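Local structure of variant surface glycoprotein MITAT 1.1 (Trypanosoma brucei brucei, 5LY9) at residues S37-I42 and R74-G79; E46-I51 and A335-I340. The protein forms a dense coat on the trypanosome surface and, through switching among antigenically distinct variants, lets the parasite evade the host immune response. All coordinates share one frame; numbering follows the deposited sequence.

From the N terminus, the chain runs up helix 24-55, turns, and returns along helix 62-114; contact 1 (37-42 with 74-79) closes this hairpin, with 31 mostly helical residues in the loop. Segment 46-51 of contact 2 lies inside that loop, but its partner 335-340 comes 283 residues later, shortly before helix 343-367. The two loops therefore cross rather than nest. Contact 1 joins the two long helices; contact 2 brings the late two-stranded sheet and its turn onto the first of them. Their centres are about 15 Å apart, they touch where Thr76 CG2 packs on Glu46 OE1, and both border the glycan and the second subunit.

Contact 1 (S37-I42 and R74-G79); sequences SNIQKI and RKTNGG. With NAG (2-acetamido-2-deoxy-beta-D-glucopyranose), chain C.
The hydroxyl of Thr76 donates to the backbone oxygen of Ile39, with OG1 and O 2.8 Å apart. The donor stands above the carbonyl plane, 37° out of it, with a C=O...OG1 angle of 130°. Thr76 carries OG1 trans to its backbone N (chi1 -172°), which turns the hydroxyl to the neighbouring helix and brings it alongside Ile39 CG2 at 3.4 Å. The other branch of Ile39 reaches further: CD1 rests on the backbone of Gly79, 3.7 Å from its carbonyl carbon. Having no side chain on the face turned to Ile39, Gly79 lets the methyl lie directly against the main chain.

The two segments are facing turns of the long antiparallel helical hairpin characteristic of the N-terminal domain of A-type variant surface glycoproteins. Their axes come within 8.5 Å, and CA of Ile39 and CA of Thr76 are 5.1 Å apart; Thr76 and Gly79 are the short residues that face Ile39.

One turn on, Ile42 has its two branches in different surroundings. CG2 enters between Lys75 and Thr76, touching Thr76 N at 3.6 Å and the root of the lysine side chain at CB, while CG1 packs against N2 of the NAG of chain C, also at 3.6 Å. The acetamide methyl C8 of that sugar lies 3.6 Å from Asn38 CG, and its O3 borders Lys41 CB. The side chain of Lys75 bends at both chi2 and chi3, leading its amine away from Ile42 to weak hydrogen bonds with the backbone oxygens of Leu262 and Thr265. Facing the dimer partner, Gln40 hydrogen-bonds Glu81 and Lys84 of the second subunit, and Asn77 hydrogen-bonds Tyr47 of that subunit.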
ATOM      1  N   SER A  37      -5.257  -2.556  13.190  1.00 19.73           N
ATOM      2  CA  SER A  37      -5.737  -2.316  14.501  0.57 20.72           C
ATOM      3  C   SER A  37      -6.901  -3.247  14.880  1.00 20.23           C
ATOM      4  O   SER A  37      -6.912  -3.802  15.963  1.00 19.85           O
ATOM      5  CB  SER A  37      -6.149  -0.856  14.668  0.57 20.70           C
ATOM      6  OG  SER A  37      -6.666  -0.643  15.947  0.57 21.52           O
ATOM      7  N   ASN A  38      -7.856  -3.395  13.995  1.00 20.39           N
ATOM      8  CA  ASN A  38      -8.969  -4.340  14.202  1.00 20.44           C
ATOM      9  C   ASN A  38      -8.513  -5.790  14.373  1.00 20.65           C
ATOM     10  O   ASN A  38      -8.969  -6.499  15.284  1.00 19.87           O
ATOM     11  CB  ASN A  38     -10.007  -4.266  13.089  1.00 21.14           C
ATOM     12  CG  ASN A  38     -10.936  -3.070  13.210  1.00 22.31           C
ATOM     13  OD1 ASN A  38     -10.867  -2.271  14.170  1.00 23.72           O
ATOM     14  ND2 ASN A  38     -11.842  -2.977  12.275  1.00 22.83           N
ATOM     15  N   ILE A  39      -7.581  -6.190  13.537  1.00 20.12           N
ATOM     16  CA  ILE A  39      -6.970  -7.536  13.686  1.00 20.03           C
ATOM     17  C   ILE A  39      -6.324  -7.710  15.053  1.00 20.01           C
ATOM     18  O   ILE A  39      -6.478  -8.731  15.729  1.00 20.10           O
ATOM     19  CB  ILE A  39      -5.950  -7.765  12.541  1.00 19.28           C
ATOM     20  CG1 ILE A  39      -6.706  -7.969  11.217  1.00 19.55           C
ATOM     21  CG2 ILE A  39      -5.077  -8.994  12.825  1.00 19.87           C
ATOM     22  CD1 ILE A  39      -5.872  -7.858   9.945  1.00 20.43           C
ATOM     23  N   GLN A  40      -5.572  -6.706  15.445  1.00 19.82           N
ATOM     24  CA  GLN A  40      -4.991  -6.628  16.796  1.00 20.40           C
ATOM     25  C   GLN A  40      -5.935  -6.687  17.936  1.00 20.90           C
ATOM     26  O   GLN A  40      -5.630  -7.379  18.913  1.00 22.12           O
ATOM     27  CB  GLN A  40      -4.043  -5.461  16.993  1.00 20.34           C
ATOM     28  CG  GLN A  40      -2.804  -5.499  16.086  1.00 21.03           C
ATOM     29  CD  GLN A  40      -2.052  -4.181  16.203  1.00 20.53           C
ATOM     30  OE1 GLN A  40      -2.639  -3.099  16.005  1.00 20.52           O
ATOM     31  NE2 GLN A  40      -0.768  -4.257  16.554  1.00 21.27           N
ATOM     32  N   LYS A  41      -7.037  -5.958  17.831  1.00 20.78           N
ATOM     33  CA  LYS A  41      -8.038  -5.957  18.876  1.00 21.55           C
ATOM     34  C   LYS A  41      -8.633  -7.360  19.026  1.00 21.07           C
ATOM     35  O   LYS A  41      -8.951  -7.772  20.138  1.00 21.11           O
ATOM     36  CB  LYS A  41      -9.155  -4.985  18.524  1.00 23.27           C
ATOM     37  CG  LYS A  41      -8.687  -3.546  18.656  1.00 25.48           C
ATOM     38  CD  LYS A  41      -9.834  -2.598  18.314  1.00 29.12           C
ATOM     39  CE  LYS A  41      -9.337  -1.157  18.416  1.00 33.53           C
ATOM     40  NZ  LYS A  41     -10.380  -0.236  17.940  1.00 36.01           N
ATOM     41  N   ILE A  42      -8.839  -8.061  17.911  1.00 20.84           N
ATOM     42  CA  ILE A  42      -9.390  -9.419  17.967  1.00 21.32           C
ATOM     43  C   ILE A  42      -8.367 -10.388  18.500  1.00 21.90           C
ATOM     44  O   ILE A  42      -8.734 -11.321  19.290  1.00 22.05           O
ATOM     45  CB  ILE A  42      -9.973  -9.848  16.607  1.00 22.46           C
ATOM     46  CG1 ILE A  42     -11.123  -8.913  16.195  1.00 23.21           C
ATOM     47  CG2 ILE A  42     -10.604 -11.216  16.641  1.00 22.35           C
ATOM     48  CD1 ILE A  42     -11.495  -9.116  14.761  1.00 23.97           C
ATOM     49  N   ARG A  74      -9.978 -17.630  15.162  1.00 19.30           N
ATOM     50  CA  ARG A  74     -10.306 -17.708  13.722  1.00 20.96           C
ATOM     51  C   ARG A  74     -10.404 -16.344  13.118  1.00 20.71           C
ATOM     52  O   ARG A  74      -9.959 -16.125  11.992  1.00 19.93           O
ATOM     53  CB  ARG A  74     -11.596 -18.509  13.409  1.00 21.80           C
ATOM     54  CG  ARG A  74     -11.399 -19.993  13.504  1.00 22.47           C
ATOM     55  CD  ARG A  74     -12.429 -20.729  12.655  1.00 23.92           C
ATOM     56  NE  ARG A  74     -12.252 -22.156  12.740  1.00 24.65           N
ATOM     57  CZ  ARG A  74     -13.088 -23.039  12.245  1.00 27.51           C
ATOM     58  NH1 ARG A  74     -14.179 -22.663  11.557  1.00 29.31           N
ATOM     59  NH2 ARG A  74     -12.838 -24.314  12.418  1.00 27.65           N
ATOM     60  N   LYS A  75     -11.038 -15.423  13.828  1.00 21.03           N
ATOM     61  CA  LYS A  75     -11.297 -14.124  13.254  1.00 20.95           C
ATOM     62  C   LYS A  75     -10.032 -13.304  13.088  1.00 20.20           C
ATOM     63  O   LYS A  75      -9.877 -12.633  12.064  1.00 20.69           O
ATOM     64  CB  LYS A  75     -12.320 -13.351  14.031  1.00 21.15           C
ATOM     65  CG  LYS A  75     -13.726 -13.956  13.846  1.00 22.71           C
ATOM     66  CD  LYS A  75     -14.337 -13.752  12.433  1.00 23.84           C
ATOM     67  CE  LYS A  75     -14.673 -12.305  12.163  1.00 25.32           C
ATOM     68  NZ  LYS A  75     -14.839 -11.893  10.764  1.00 26.56           N
ATOM     69  N   THR A  76      -9.125 -13.311  14.064  1.00 18.37           N
ATOM     70  CA  THR A  76      -7.891 -12.551  13.891  1.00 18.84           C
ATOM     71  C   THR A  76      -6.936 -13.215  12.892  1.00 18.30           C
ATOM     72  O   THR A  76      -6.390 -12.584  12.028  1.00 19.59           O
ATOM     73  CB  THR A  76      -7.213 -12.285  15.237  1.00 18.86           C
ATOM     74  OG1 THR A  76      -6.139 -11.392  15.013  1.00 19.80           O
ATOM     75  CG2 THR A  76      -6.718 -13.573  15.903  1.00 19.57           C
ATOM     76  N   ASN A  77      -6.828 -14.528  12.932  1.00 19.30           N
ATOM     77  CA  ASN A  77      -5.913 -15.236  12.071  1.00 18.69           C
ATOM     78  C   ASN A  77      -6.390 -15.192  10.636  1.00 18.96           C
ATOM     79  O   ASN A  77      -5.613 -14.917   9.728  1.00 18.63           O
ATOM     80  CB  ASN A  77      -5.764 -16.639  12.564  1.00 19.08           C
ATOM     81  CG  ASN A  77      -5.074 -16.720  13.915  1.00 19.91           C
ATOM     82  OD1 ASN A  77      -4.189 -15.931  14.222  1.00 21.28           O
ATOM     83  ND2 ASN A  77      -5.432 -17.737  14.676  1.00 19.41           N
ATOM     84  N   GLY A  78      -7.694 -15.332  10.438  1.00 18.53           N
ATOM     85  CA  GLY A  78      -8.300 -15.295   9.106  1.00 19.17           C
ATOM     86  C   GLY A  78      -8.273 -13.859   8.593  1.00 19.35           C
ATOM     87  O   GLY A  78      -8.074 -13.619   7.401  1.00 20.58           O
ATOM     88  N   GLY A  79      -8.508 -12.897   9.458  1.00 19.06           N
ATOM     89  CA  GLY A  79      -8.417 -11.460   9.084  1.00 19.38           C
ATOM     90  C   GLY A  79      -7.045 -11.049   8.553  1.00 19.88           C
ATOM     91  O   GLY A  79      -6.927 -10.411   7.468  1.00 19.74           O
TER
HETATM   92  C1  NAG C   1     -14.539  -7.864  18.811  1.00 24.26           C
HETATM   93  C2  NAG C   1     -13.799  -6.539  18.924  1.00 26.74           C
HETATM   94  C3  NAG C   1     -12.878  -6.508  20.092  1.00 25.48           C
HETATM   95  C4  NAG C   1     -13.701  -6.846  21.342  1.00 26.21           C
HETATM   96  C5  NAG C   1     -14.392  -8.189  21.161  1.00 25.07           C
HETATM   97  C6  NAG C   1     -15.309  -8.614  22.316  1.00 25.57           C
HETATM   98  C7  NAG C   1     -13.362  -5.329  16.849  1.00 29.10           C
HETATM   99  C8  NAG C   1     -12.510  -5.149  15.623  1.00 27.88           C
HETATM  100  N2  NAG C   1     -13.032  -6.299  17.708  1.00 26.07           N
HETATM  101  O3  NAG C   1     -12.334  -5.202  20.232  1.00 27.81           O
HETATM  102  O4  NAG C   1     -12.777  -6.948  22.422  1.00 28.15           O
HETATM  103  O5  NAG C   1     -15.229  -8.106  20.036  1.00 24.75           O
HETATM  104  O6  NAG C   1     -16.194  -7.532  22.649  1.00 26.16           O
HETATM  105  O7  NAG C   1     -14.334  -4.635  17.043  1.00 29.56           O

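Contact 2 (E46-I51 and A335-I340); sequences EYKVSI and APLGKI. With NAG (2-acetamido-2-deoxy-beta-D-glucopyranose), chain B.
Lys48 reaches from helix 24-55 to the turn at Leu337 with the NAG of chain B, the next sugar of the same glycan, along its flank. Its CB and CG run past the acetamide oxygen O7 of the sugar, and CD comes closer, 3.3 Å from O7, with Leu337 O on another side. A bend at chi3 (-145°) then sets CE between the sugar and the turn, 3.2 Å from Ile340 O and little further from O7. At the tip, NZ hydrogen-bonds the sugar hydroxyl O3 at 2.9 Å and Leu337 O at 3.1 Å, and makes a weak bond to Ile340 O at 3.0 Å. This buried ammonium thus has oxygens of both sugar and protein around it, which would be expected to stabilise its charge.

Leu337 O is gripped twice: Ile340 N closes the turn onto it from one face of the carbonyl plane, while NZ arrives from the opposite face, 35° out of plane. Beside this polar site the Leu337 side chain lies over the helix, with CD1 3.6 Å from Lys48 O and CD2 4.0 Å from Ile51 CD1. Ile324 of the adjoining strand also packs on Ile51 and Leu337.

The same NAG hydrogen-bonds Asp320, so residues from separate parts of the chain hold it, while the mannose sugars that follow touch Gly338 and Lys339. The arrangement is that of a short 3-10 turn after a strand, whose first carbonyl (Leu337) and the one just past its end (Ile340, weakly) are met by a helix lysine, at a glycan, probably N-linked, folded back against the protein surface.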
ATOM      1  N   GLU A  46      -8.690 -12.811  21.815  1.00 20.26           N
ATOM      2  CA  GLU A  46      -8.227 -14.156  21.882  1.00 20.25           C
ATOM      3  C   GLU A  46      -7.342 -14.374  23.094  1.00 20.50           C
ATOM      4  O   GLU A  46      -7.518 -15.322  23.861  1.00 19.55           O
ATOM      5  CB  GLU A  46      -7.504 -14.549  20.582  1.00 20.32           C
ATOM      6  CG  GLU A  46      -6.966 -15.969  20.599  1.00 19.89           C
ATOM      7  CD  GLU A  46      -5.991 -16.307  19.514  1.00 20.56           C
ATOM      8  OE1 GLU A  46      -5.773 -15.524  18.590  1.00 21.03           O
ATOM      9  OE2 GLU A  46      -5.416 -17.418  19.567  1.00 20.16           O
ATOM     10  N   TYR A  47      -6.389 -13.459  23.268  1.00 20.74           N
ATOM     11  CA  TYR A  47      -5.447 -13.575  24.380  1.00 20.81           C
ATOM     12  C   TYR A  47      -6.158 -13.500  25.750  1.00 20.28           C
ATOM     13  O   TYR A  47      -5.875 -14.265  26.651  1.00 20.70           O
ATOM     14  CB  TYR A  47      -4.355 -12.540  24.297  1.00 20.77           C
ATOM     15  CG  TYR A  47      -3.175 -12.839  23.421  1.00 21.02           C
ATOM     16  CD1 TYR A  47      -2.523 -14.047  23.492  1.00 23.07           C
ATOM     17  CD2 TYR A  47      -2.597 -11.868  22.633  1.00 22.40           C
ATOM     18  CE1 TYR A  47      -1.415 -14.349  22.681  1.00 23.15           C
ATOM     19  CE2 TYR A  47      -1.475 -12.155  21.857  1.00 22.86           C
ATOM     20  CZ  TYR A  47      -0.887 -13.389  21.896  1.00 21.77           C
ATOM     21  OH  TYR A  47       0.281 -13.666  21.207  1.00 21.60           O
ATOM     22  N   LYS A  48      -7.091 -12.573  25.895  1.00 20.64           N
ATOM     23  CA  LYS A  48      -7.779 -12.377  27.185  1.00 21.27           C
ATOM     24  C   LYS A  48      -8.518 -13.614  27.562  1.00 20.78           C
ATOM     25  O   LYS A  48      -8.429 -14.069  28.693  1.00 21.11           O
ATOM     26  CB  LYS A  48      -8.696 -11.148  27.188  1.00 22.16           C
ATOM     27  CG  LYS A  48      -7.881  -9.884  27.044  1.00 23.94           C
ATOM     28  CD  LYS A  48      -8.647  -8.614  27.254  1.00 25.04           C
ATOM     29  CE  LYS A  48      -8.172  -7.490  26.379  1.00 25.47           C
ATOM     30  NZ  LYS A  48      -8.769  -6.206  26.803  1.00 25.74           N
ATOM     31  N   VAL A  49      -9.295 -14.160  26.627  1.00 20.78           N
ATOM     32  CA  VAL A  49     -10.046 -15.408  26.950  1.00 21.09           C
ATOM     33  C   VAL A  49      -9.077 -16.531  27.238  1.00 21.86           C
ATOM     34  O   VAL A  49      -9.274 -17.297  28.179  1.00 22.58           O
ATOM     35  CB  VAL A  49     -11.093 -15.781  25.874  1.00 21.48           C
ATOM     36  CG1 VAL A  49     -11.915 -16.933  26.362  1.00 22.03           C
ATOM     37  CG2 VAL A  49     -12.020 -14.588  25.538  1.00 22.02           C
ATOM     38  N   SER A  50      -7.984 -16.626  26.470  1.00 21.40           N
ATOM     39  CA  SER A  50      -6.969 -17.661  26.699  1.00 21.16           C
ATOM     40  C   SER A  50      -6.329 -17.578  28.081  1.00 22.41           C
ATOM     41  O   SER A  50      -6.094 -18.602  28.745  1.00 22.40           O
ATOM     42  CB  SER A  50      -5.852 -17.599  25.684  1.00 22.22           C
ATOM     43  OG  SER A  50      -6.312 -17.728  24.322  1.00 20.74           O
ATOM     44  N   ILE A  51      -6.009 -16.359  28.514  1.00 22.76           N
ATOM     45  CA  ILE A  51      -5.428 -16.134  29.798  1.00 22.14           C
ATOM     46  C   ILE A  51      -6.418 -16.531  30.925  1.00 23.46           C
ATOM     47  O   ILE A  51      -6.048 -17.203  31.881  1.00 23.15           O
ATOM     48  CB  ILE A  51      -5.025 -14.629  29.967  1.00 23.14           C
ATOM     49  CG1 ILE A  51      -3.818 -14.259  29.078  1.00 22.42           C
ATOM     50  CG2 ILE A  51      -4.797 -14.323  31.448  1.00 23.96           C
ATOM     51  CD1 ILE A  51      -3.721 -12.760  28.757  1.00 22.34           C
ATOM     52  N   ALA A 335      -3.886  -5.488  37.448  1.00 34.18           N
ATOM     53  CA  ALA A 335      -4.863  -4.865  36.540  1.00 32.08           C
ATOM     54  C   ALA A 335      -5.904  -5.871  36.006  1.00 30.95           C
ATOM     55  O   ALA A 335      -5.594  -7.006  35.774  1.00 31.08           O
ATOM     56  CB  ALA A 335      -4.150  -4.223  35.373  1.00 34.16           C
ATOM     57  N   PRO A 336      -7.119  -5.416  35.747  1.00 30.77           N
ATOM     58  CA  PRO A 336      -8.092  -6.304  35.185  1.00 29.72           C
ATOM     59  C   PRO A 336      -7.825  -6.437  33.672  1.00 27.74           C
ATOM     60  O   PRO A 336      -7.332  -5.534  33.028  1.00 28.18           O
ATOM     61  CB  PRO A 336      -9.393  -5.607  35.489  1.00 31.62           C
ATOM     62  CG  PRO A 336      -9.094  -4.173  35.447  1.00 32.71           C
ATOM     63  CD  PRO A 336      -7.619  -4.036  35.828  1.00 33.08           C
ATOM     64  N   LEU A 337      -8.121  -7.601  33.109  1.00 28.25           N
ATOM     65  CA  LEU A 337      -7.862  -7.848  31.699  1.00 25.83           C
ATOM     66  C   LEU A 337      -8.479  -6.799  30.835  1.00 25.97           C
ATOM     67  O   LEU A 337      -7.921  -6.425  29.803  1.00 23.90           O
ATOM     68  CB  LEU A 337      -8.339  -9.260  31.270  1.00 27.24           C
ATOM     69  CG  LEU A 337      -7.427 -10.422  31.670  1.00 27.81           C
ATOM     70  CD1 LEU A 337      -8.041 -11.796  31.452  1.00 26.54           C
ATOM     71  CD2 LEU A 337      -6.102 -10.312  30.894  1.00 28.60           C
ATOM     72  N   GLY A 338      -9.680  -6.369  31.206  1.00 27.44           N
ATOM     73  CA  GLY A 338     -10.361  -5.317  30.475  1.00 29.18           C
ATOM     74  C   GLY A 338      -9.539  -4.008  30.356  1.00 32.17           C
ATOM     75  O   GLY A 338      -9.837  -3.225  29.484  1.00 35.22           O
ATOM     76  N   LYS A 339      -8.519  -3.790  31.170  1.00 30.98           N
ATOM     77  CA  LYS A 339      -7.678  -2.585  30.968  1.00 33.43           C
ATOM     78  C   LYS A 339      -6.378  -2.855  30.273  1.00 31.49           C
ATOM     79  O   LYS A 339      -5.546  -1.940  30.183  1.00 32.06           O
ATOM     80  CB  LYS A 339      -7.396  -1.956  32.310  1.00 37.22           C
ATOM     81  CG  LYS A 339      -8.645  -1.237  32.830  1.00 43.86           C
ATOM     82  CD  LYS A 339      -8.459  -0.853  34.279  1.00 51.55           C
ATOM     83  CE  LYS A 339      -9.315   0.348  34.700  1.00 57.28           C
ATOM     84  NZ  LYS A 339      -9.169   0.517  36.171  1.00 59.78           N
ATOM     85  N   ILE A 340      -6.139  -4.087  29.807  1.00 27.29           N
ATOM     86  CA  ILE A 340      -4.820  -4.409  29.225  1.00 26.73           C
ATOM     87  C   ILE A 340      -5.128  -4.676  27.754  1.00 26.89           C
ATOM     88  O   ILE A 340      -5.882  -5.590  27.458  1.00 27.42           O
ATOM     89  CB  ILE A 340      -4.227  -5.709  29.854  1.00 28.05           C
ATOM     90  CG1 ILE A 340      -4.065  -5.538  31.369  1.00 28.06           C
ATOM     91  CG2 ILE A 340      -2.913  -6.057  29.197  1.00 27.87           C
ATOM     92  CD1 ILE A 340      -3.761  -6.787  32.178  1.00 28.91           C
TER
HETATM   93  C1  NAG B   2     -13.108  -6.102  23.502  1.00 28.27           C
HETATM   94  C2  NAG B   2     -12.378  -6.631  24.699  1.00 28.69           C
HETATM   95  C3  NAG B   2     -12.490  -5.713  25.917  1.00 28.56           C
HETATM   96  C4  NAG B   2     -12.137  -4.270  25.547  1.00 30.44           C
HETATM   97  C5  NAG B   2     -12.991  -3.909  24.338  1.00 29.69           C
HETATM   98  C6  NAG B   2     -12.815  -2.490  23.833  1.00 30.85           C
HETATM   99  C7  NAG B   2     -12.011  -8.960  25.259  1.00 32.13           C
HETATM  100  C8  NAG B   2     -12.605 -10.214  25.799  1.00 35.50           C
HETATM  101  N2  NAG B   2     -12.837  -7.948  25.136  1.00 28.88           N
HETATM  102  O3  NAG B   2     -11.639  -6.150  27.012  1.00 28.99           O
HETATM  103  O4  NAG B   2     -12.200  -3.343  26.691  1.00 33.47           O
HETATM  104  O5  NAG B   2     -12.671  -4.794  23.233  1.00 29.34           O
HETATM  105  O6  NAG B   2     -11.459  -2.328  23.511  1.00 31.23           O
HETATM  106  O7  NAG B   2     -10.866  -8.871  24.890  1.00 35.40           O